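PDB 3H75: periplasmic sugar-binding domain protein from Pseudomonas fluorescens Pf-5, which probably binds a carbohydrate in the periplasm as a two-domain solute-binding protein. Local coordinates for residues H144-A150 with Q176-L182; Y127-K131 with A170-H174; R284-W290 with D329-Y333. All coordinates share one frame; numbering follows the deposited sequence.

Overall arrangement
Contacts 1 and 2 are neighbours in one lobe of a two-domain alpha/beta protein, their centres about 11 Å apart, and they interlock along the chain: helix 122-137, strand 146-152, helix 158-173 and strand 177-184 supply their segments in turn. Contact 1 pairs the two strands at one margin of the mixed sheet; contact 2 packs the two helices, and L171 links the two by touching V177 and L148. Contact 3 comes later in the chain, on the opposite side of the chain's centre from contact 1, about 41 Å from it and 31 Å from contact 2 between centres. It belongs to the margin of the parallel-sheet domain, at strand 289-291.

Contact 1: residues H144-A150 with Q176-L182; sequences HGIELLA and QVHLRQL. With SO4 (sulfate ion), chain C.
R180 NH1 meets E147 OE1 at 3.0 Å in a salt bridge between side chains of adjacent parallel strands. The oxygen lies in the plane of the guanidinium, but the nitrogen approaches it from above the carboxylate plane, the two flat groups standing 85° apart. R180 is folded at chi2 and chi3 (-46° and -54°), which lays its CG and CD against the glutamate before the charged end turns to it. Farther round the guanidinium edge is a sulfate, probably from the crystallisation liquor: NH2 bonds O3 at 2.8 Å and NH1, already bound to E147, reaches O1 weakly, while R202 binds the same ion. The other carboxylate oxygen, E147 OE2, accepts a bond from a water 2.8 Å away that is also hydrogen-bonded to H178 ND1. An alanine in place of R180 would probably leave the E147 carboxylate without its charged mate here and the sulfate with one cationic partner fewer.

Beneath these groups runs the parallel pairing, in which I146 N bonds Q176 O at 2.9 Å, and H178 N, L148 N and R180 N continue the alternation. A beta bulge at R180-Q181 follows: A150 N bonds Q181 O, and Q181 N is buried without a partner. The opposite face is apolar: L148 CD2 lies 3.9 Å from both V177 CG1 and L179 CD1, and A150 CB packs on L179 CD1 and L182 CG. L171 of helix 158-173 covers L148 and V177, as expected of a right-handed beta-alpha-beta crossover. The chemistry is thus divided by face, apolar against the helices and mostly polar beside E147 and H178, where L149 is the exception; R180 probably offsets the negative charge of both E147 and the sulfate.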
# COMPACT_ATOMS: atom_id res chain seq x y z
N HIS A 144 6.48 -8.82 33.37
CA HIS A 144 7.07 -7.77 32.55
C HIS A 144 6.18 -7.48 31.35
O HIS A 144 5.69 -8.40 30.70
CB HIS A 144 8.45 -8.18 32.04
CG HIS A 144 9.35 -8.70 33.11
ND1 HIS A 144 8.96 -9.65 34.02
CD2 HIS A 144 10.65 -8.43 33.38
CE1 HIS A 144 9.97 -9.95 34.81
NE2 HIS A 144 11.01 -9.23 34.45
N GLY A 145 5.98 -6.21 31.06
CA GLY A 145 5.17 -5.86 29.92
C GLY A 145 6.10 -5.72 28.73
O GLY A 145 7.32 -5.73 28.89
N ILE A 146 5.53 -5.62 27.54
CA ILE A 146 6.30 -5.44 26.32
C ILE A 146 5.85 -4.09 25.80
O ILE A 146 4.77 -3.97 25.22
CB ILE A 146 5.98 -6.53 25.27
CG1 ILE A 146 6.43 -7.90 25.78
CG2 ILE A 146 6.67 -6.21 23.95
CD1 ILE A 146 6.04 -9.06 24.87
N GLU A 147 6.66 -3.06 26.01
CA GLU A 147 6.28 -1.72 25.58
C GLU A 147 6.46 -1.51 24.09
O GLU A 147 7.47 -1.88 23.49
CB GLU A 147 7.02 -0.68 26.41
CG GLU A 147 6.65 -0.84 27.89
CD GLU A 147 6.90 0.39 28.73
OE1 GLU A 147 7.31 1.43 28.18
OE2 GLU A 147 6.69 0.31 29.96
N LEU A 148 5.43 -0.89 23.50
CA LEU A 148 5.34 -0.64 22.07
C LEU A 148 5.04 0.80 21.69
O LEU A 148 4.29 1.49 22.38
CB LEU A 148 4.22 -1.52 21.51
CG LEU A 148 3.66 -1.21 20.12
CD1 LEU A 148 4.57 -1.79 19.05
CD2 LEU A 148 2.26 -1.83 20.01
N LEU A 149 5.64 1.25 20.59
CA LEU A 149 5.39 2.57 20.05
C LEU A 149 4.82 2.30 18.66
O LEU A 149 5.26 1.36 17.99
CB LEU A 149 6.67 3.40 19.91
CG LEU A 149 7.32 3.87 21.21
CD1 LEU A 149 8.63 4.61 20.89
CD2 LEU A 149 6.37 4.80 21.97
N ALA A 150 3.85 3.09 18.24
CA ALA A 150 3.26 2.90 16.91
C ALA A 150 3.26 4.20 16.13
O ALA A 150 2.90 5.26 16.65
CB ALA A 150 1.85 2.36 17.03
N GLN A 176 -0.21 -8.36 27.24
CA GLN A 176 1.13 -8.12 27.77
C GLN A 176 1.80 -6.97 27.01
O GLN A 176 2.72 -6.33 27.53
CB GLN A 176 1.99 -9.38 27.67
CG GLN A 176 3.43 -9.16 28.11
CD GLN A 176 4.24 -10.44 28.17
OE1 GLN A 176 4.23 -11.25 27.24
NE2 GLN A 176 4.96 -10.62 29.27
N VAL A 177 1.35 -6.72 25.79
CA VAL A 177 1.91 -5.63 24.99
C VAL A 177 1.25 -4.33 25.42
O VAL A 177 0.02 -4.22 25.46
CB VAL A 177 1.66 -5.85 23.48
CG1 VAL A 177 2.22 -4.68 22.68
CG2 VAL A 177 2.31 -7.15 23.02
N HIS A 178 2.06 -3.34 25.76
CA HIS A 178 1.54 -2.06 26.20
C HIS A 178 1.88 -0.95 25.22
O HIS A 178 3.02 -0.50 25.15
CB HIS A 178 2.11 -1.73 27.58
CG HIS A 178 1.80 -2.76 28.62
ND1 HIS A 178 2.54 -2.90 29.77
CD2 HIS A 178 0.84 -3.71 28.67
CE1 HIS A 178 2.04 -3.90 30.49
NE2 HIS A 178 1.01 -4.41 29.84
N LEU A 179 0.88 -0.52 24.45
CA LEU A 179 1.07 0.55 23.49
C LEU A 179 1.20 1.84 24.30
O LEU A 179 0.21 2.33 24.85
CB LEU A 179 -0.14 0.64 22.56
CG LEU A 179 -0.18 1.84 21.60
CD1 LEU A 179 0.98 1.79 20.64
CD2 LEU A 179 -1.50 1.82 20.85
N ARG A 180 2.41 2.37 24.38
CA ARG A 180 2.62 3.59 25.15
C ARG A 180 2.11 4.82 24.42
O ARG A 180 1.62 5.77 25.04
CB ARG A 180 4.10 3.76 25.50
CG ARG A 180 4.70 2.61 26.32
CD ARG A 180 3.79 2.21 27.49
NE ARG A 180 3.44 3.33 28.35
CZ ARG A 180 4.21 3.83 29.31
NH1 ARG A 180 5.42 3.33 29.54
NH2 ARG A 180 3.78 4.84 30.04
N GLN A 181 2.21 4.79 23.10
CA GLN A 181 1.76 5.91 22.29
C GLN A 181 1.71 5.57 20.82
O GLN A 181 2.58 4.86 20.30
CB GLN A 181 2.72 7.10 22.47
CG GLN A 181 2.17 8.42 21.99
CD GLN A 181 1.97 9.38 23.13
OE1 GLN A 181 2.93 9.87 23.72
NE2 GLN A 181 0.71 9.66 23.46
N LEU A 182 0.67 6.05 20.15
CA LEU A 182 0.53 5.88 18.72
C LEU A 182 0.48 7.30 18.19
O LEU A 182 -0.36 8.09 18.62
CB LEU A 182 -0.76 5.13 18.36
CG LEU A 182 -1.03 4.99 16.85
CD1 LEU A 182 -1.87 3.74 16.58
CD2 LEU A 182 -1.75 6.23 16.33
S SO4 C . 5.95 5.47 32.65
O1 SO4 C . 5.75 4.00 32.66
O2 SO4 C . 6.94 5.81 31.61
O3 SO4 C . 4.67 6.14 32.37
O4 SO4 C . 6.45 5.90 33.97
O HOH W 1 3.94 -0.27 30.36

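Contact 2: residues Y127-K131 with A170-H174; sequences YRMLK and ALAEH
Y127 OH donates a hydrogen bond to E173 OE1 at 2.7 Å, using the syn lone pair of that oxygen, with ring and carboxylate planes at 90°. The ring reaches across because its CG stands opposite the backbone N (chi1 176°), and its edge, not its face, runs along A170. A second polar link passes through water: one molecule accepts from K131 NZ at 2.6 Å, donates to E173 OE1 at 2.6 Å and is hydrogen-bonded to H174 NE2. E173 OE1 is therefore gripped twice, while the ammonium of K131, with NZ 4.5 Å from E173 OE1, is too far for a salt bridge and is linked to it through the water.

Apolar packing fills the rest. The methyl of A170 is wedged between Y127 CD1, at 3.7 Å, and L130 CD2, at 3.6 Å. L130 CD2 also presses on L171 CD2, the two side chains crossing at about a right angle.

R169 makes a cation-pi contact with the Y127 ring. The contact thus joins helix 122-137 to the last part of helix 158-173 and the residues that follow; L171 continues inward to V177 and L179 of strand 177-184.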
# COMPACT_ATOMS: atom_id res chain seq x y z
N TYR A 127 -2.15 -6.21 11.26
CA TYR A 127 -2.27 -7.28 12.25
C TYR A 127 -1.01 -8.14 12.25
O TYR A 127 -0.39 -8.36 13.29
CB TYR A 127 -3.48 -8.14 11.89
CG TYR A 127 -3.70 -9.35 12.77
CD1 TYR A 127 -4.13 -9.21 14.09
CD2 TYR A 127 -3.52 -10.64 12.27
CE1 TYR A 127 -4.38 -10.32 14.88
CE2 TYR A 127 -3.77 -11.76 13.06
CZ TYR A 127 -4.20 -11.59 14.36
OH TYR A 127 -4.43 -12.69 15.15
N ARG A 128 -0.62 -8.61 11.07
CA ARG A 128 0.55 -9.46 10.94
C ARG A 128 1.84 -8.80 11.40
O ARG A 128 2.71 -9.47 11.94
CB ARG A 128 0.69 -9.96 9.50
CG ARG A 128 -0.38 -10.99 9.12
CD ARG A 128 -0.24 -12.26 9.96
NE ARG A 128 -1.44 -13.09 9.92
CZ ARG A 128 -1.67 -14.10 10.75
NH1 ARG A 128 -0.79 -14.41 11.69
NH2 ARG A 128 -2.79 -14.80 10.64
N MSE A 129 1.97 -7.49 11.21
CA MSE A 129 3.19 -6.84 11.66
C MSE A 129 3.41 -6.99 13.15
O MSE A 129 4.52 -7.30 13.57
CB MSE A 129 3.21 -5.35 11.30
CG MSE A 129 3.53 -5.09 9.83
SE MSE A 129 3.98 -3.23 9.50
CE MSE A 129 2.20 -2.45 9.70
N LEU A 130 2.38 -6.79 13.95
CA LEU A 130 2.57 -6.93 15.39
C LEU A 130 2.81 -8.39 15.75
O LEU A 130 3.68 -8.68 16.57
CB LEU A 130 1.37 -6.39 16.18
CG LEU A 130 1.66 -6.33 17.69
CD1 LEU A 130 2.85 -5.42 17.94
CD2 LEU A 130 0.44 -5.84 18.44
N LYS A 131 2.04 -9.31 15.16
CA LYS A 131 2.23 -10.73 15.46
C LYS A 131 3.65 -11.17 15.13
O LYS A 131 4.27 -11.91 15.90
CB LYS A 131 1.22 -11.59 14.69
CG LYS A 131 -0.19 -11.50 15.24
CD LYS A 131 -1.11 -12.53 14.60
CE LYS A 131 -0.75 -13.96 14.98
NZ LYS A 131 -0.99 -14.26 16.42
N ALA A 170 -4.55 -7.16 17.06
CA ALA A 170 -3.42 -7.90 17.63
C ALA A 170 -3.19 -7.50 19.09
O ALA A 170 -2.89 -8.34 19.93
CB ALA A 170 -2.16 -7.64 16.80
N LEU A 171 -3.35 -6.21 19.39
CA LEU A 171 -3.18 -5.76 20.77
C LEU A 171 -4.22 -6.36 21.70
O LEU A 171 -3.94 -6.64 22.86
CB LEU A 171 -3.25 -4.23 20.85
CG LEU A 171 -2.04 -3.49 20.27
CD1 LEU A 171 -2.34 -2.00 20.23
CD2 LEU A 171 -0.79 -3.75 21.11
N ALA A 172 -5.44 -6.56 21.20
CA ALA A 172 -6.49 -7.12 22.02
C ALA A 172 -6.20 -8.57 22.38
O ALA A 172 -6.66 -9.08 23.39
CB ALA A 172 -7.83 -7.02 21.31
N GLU A 173 -5.42 -9.24 21.53
CA GLU A 173 -5.07 -10.64 21.74
C GLU A 173 -3.83 -10.80 22.60
O GLU A 173 -3.53 -11.91 23.05
CB GLU A 173 -4.86 -11.33 20.39
CG GLU A 173 -6.10 -11.27 19.50
CD GLU A 173 -5.88 -11.84 18.11
OE1 GLU A 173 -4.72 -12.11 17.74
OE2 GLU A 173 -6.88 -11.99 17.38
N HIS A 174 -3.12 -9.71 22.83
CA HIS A 174 -1.88 -9.74 23.61
C HIS A 174 -1.82 -8.63 24.66
O HIS A 174 -1.11 -7.64 24.50
CB HIS A 174 -0.69 -9.63 22.66
CG HIS A 174 -0.60 -10.78 21.70
ND1 HIS A 174 -0.03 -11.99 22.04
CD2 HIS A 174 -1.07 -10.93 20.44
CE1 HIS A 174 -0.16 -12.84 21.04
NE2 HIS A 174 -0.79 -12.22 20.05
O HOH W 2 -2.66 -13.58 18.31

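Contact 3: residues R284-W290 with D329-Y333; sequences RLGGPDW and DSYRY
The Y333 ring receives L285 CD2 over one face and stacks with F335, while W290 NE1 lies at its edge, 3.8 Å from Y333 CD2. With CG anti to the carbonyl carbon (chi1 -62°), Y333 is swung toward W290, and the two aromatic rings are oblique to one another, the planes 53° apart. The indole in turn carries G286 and G287 on one face, their backbone atoms against its plane; a side chain on either glycine would run into the indole. Around the Y331 ring the relation changes: L285 CD2 sits at its edge, 4.1 Å from Y331 CD2. The leucine is thus shared by two tyrosines, with its CD1 close to Y333 OH at 3.7 Å. Both hydroxyls bond elsewhere, Y333 OH to D275 and Y331 OH to the backbone oxygen of L322, which anchors the far end of each ring.

W290 NE1 donates to L285 O at 2.9 Å, coming from a position tilted out of the carbonyl plane, and a water 2.8 Å from the same oxygen donates to it while accepting from Y333 N. At the far end R284 NH1 and D329 OD1 form a long salt bridge, 3.3 Å, with a weak, bent hydrogen bond.

W290 also packs on A272 and Y333 on V271, both of helix 265-277. The indole fixes the L285 carbonyl within its own segment, and water carries that oxygen across to Y333 N; apolar packing round L285 supplies much of the direct contact, and the long, exposed ion pair is likely to be a weaker addition.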
# COMPACT_ATOMS: atom_id res chain seq x y z
N ARG A 284 -17.61 -14.51 -12.00
CA ARG A 284 -16.53 -15.48 -12.22
C ARG A 284 -15.12 -14.91 -12.11
O ARG A 284 -14.32 -15.39 -11.31
CB ARG A 284 -16.71 -16.22 -13.56
CG ARG A 284 -17.16 -15.38 -14.74
CD ARG A 284 -18.67 -15.21 -14.76
NE ARG A 284 -19.26 -15.83 -15.94
CZ ARG A 284 -19.15 -17.12 -16.24
NH1 ARG A 284 -18.48 -17.95 -15.44
NH2 ARG A 284 -19.72 -17.59 -17.33
N LEU A 285 -14.81 -13.89 -12.90
CA LEU A 285 -13.48 -13.30 -12.86
C LEU A 285 -13.25 -12.48 -11.58
O LEU A 285 -12.14 -12.00 -11.34
CB LEU A 285 -13.24 -12.44 -14.10
CG LEU A 285 -13.03 -13.27 -15.38
CD1 LEU A 285 -12.80 -12.36 -16.57
CD2 LEU A 285 -11.85 -14.21 -15.19
N GLY A 286 -14.29 -12.34 -10.77
CA GLY A 286 -14.17 -11.63 -9.51
C GLY A 286 -14.62 -10.18 -9.43
O GLY A 286 -14.60 -9.60 -8.34
N GLY A 287 -15.04 -9.59 -10.54
CA GLY A 287 -15.47 -8.20 -10.52
C GLY A 287 -16.91 -7.99 -10.09
O GLY A 287 -17.62 -8.95 -9.79
N PRO A 288 -17.38 -6.73 -10.04
CA PRO A 288 -16.59 -5.54 -10.37
C PRO A 288 -15.78 -5.00 -9.19
O PRO A 288 -15.02 -4.04 -9.34
CB PRO A 288 -17.65 -4.55 -10.84
CG PRO A 288 -18.77 -4.85 -9.90
CD PRO A 288 -18.80 -6.37 -9.88
N ASP A 289 -15.96 -5.61 -8.02
CA ASP A 289 -15.25 -5.19 -6.82
C ASP A 289 -14.31 -6.29 -6.33
O ASP A 289 -14.69 -7.14 -5.52
CB ASP A 289 -16.24 -4.83 -5.71
CG ASP A 289 -17.19 -3.72 -6.12
OD1 ASP A 289 -16.70 -2.65 -6.55
OD2 ASP A 289 -18.42 -3.92 -6.02
N TRP A 290 -13.08 -6.26 -6.83
CA TRP A 290 -12.07 -7.24 -6.48
C TRP A 290 -11.48 -7.04 -5.09
O TRP A 290 -11.19 -5.92 -4.68
CB TRP A 290 -10.94 -7.19 -7.51
CG TRP A 290 -11.27 -7.83 -8.82
CD1 TRP A 290 -11.09 -9.13 -9.17
CD2 TRP A 290 -11.84 -7.18 -9.97
NE1 TRP A 290 -11.50 -9.34 -10.47
CE2 TRP A 290 -11.96 -8.16 -10.98
CE3 TRP A 290 -12.25 -5.87 -10.25
CZ2 TRP A 290 -12.49 -7.87 -12.25
CZ3 TRP A 290 -12.77 -5.58 -11.51
CH2 TRP A 290 -12.88 -6.58 -12.49
N ASP A 329 -12.51 -21.47 -19.02
CA ASP A 329 -13.18 -21.03 -17.81
C ASP A 329 -12.54 -21.69 -16.59
O ASP A 329 -11.84 -22.69 -16.72
CB ASP A 329 -14.68 -21.32 -17.86
CG ASP A 329 -15.47 -20.49 -16.86
OD1 ASP A 329 -16.61 -20.11 -17.17
OD2 ASP A 329 -14.94 -20.21 -15.76
N SER A 330 -12.81 -21.11 -15.43
CA SER A 330 -12.27 -21.54 -14.15
C SER A 330 -10.97 -20.77 -14.00
O SER A 330 -10.19 -21.00 -13.07
CB SER A 330 -12.00 -23.05 -14.10
OG SER A 330 -10.78 -23.38 -14.75
N TYR A 331 -10.73 -19.87 -14.95
CA TYR A 331 -9.55 -19.04 -14.92
C TYR A 331 -9.88 -17.88 -14.00
O TYR A 331 -10.86 -17.17 -14.21
CB TYR A 331 -9.20 -18.46 -16.29
CG TYR A 331 -8.06 -17.44 -16.23
CD1 TYR A 331 -6.73 -17.86 -16.19
CD2 TYR A 331 -8.32 -16.07 -16.16
CE1 TYR A 331 -5.69 -16.94 -16.07
CE2 TYR A 331 -7.28 -15.14 -16.04
CZ TYR A 331 -5.97 -15.58 -16.00
OH TYR A 331 -4.94 -14.68 -15.89
N ARG A 332 -9.07 -17.73 -12.96
CA ARG A 332 -9.24 -16.64 -12.02
C ARG A 332 -7.90 -15.93 -12.08
O ARG A 332 -6.86 -16.58 -12.25
CB ARG A 332 -9.52 -17.16 -10.61
CG ARG A 332 -10.82 -17.94 -10.48
CD ARG A 332 -11.27 -18.02 -9.03
NE ARG A 332 -12.53 -18.75 -8.86
CZ ARG A 332 -13.65 -18.48 -9.53
NH1 ARG A 332 -13.67 -17.50 -10.42
NH2 ARG A 332 -14.75 -19.18 -9.30
N TYR A 333 -7.91 -14.61 -11.97
CA TYR A 333 -6.67 -13.86 -12.02
C TYR A 333 -5.75 -14.30 -10.89
O TYR A 333 -6.15 -14.34 -9.73
CB TYR A 333 -6.95 -12.37 -11.88
CG TYR A 333 -7.79 -11.78 -12.99
CD1 TYR A 333 -7.37 -11.83 -14.32
CD2 TYR A 333 -8.99 -11.13 -12.70
CE1 TYR A 333 -8.12 -11.24 -15.33
CE2 TYR A 333 -9.74 -10.53 -13.71
CZ TYR A 333 -9.30 -10.59 -15.01
OH TYR A 333 -10.03 -9.97 -16.00
O HOH W 3 -10.25 -13.96 -10.95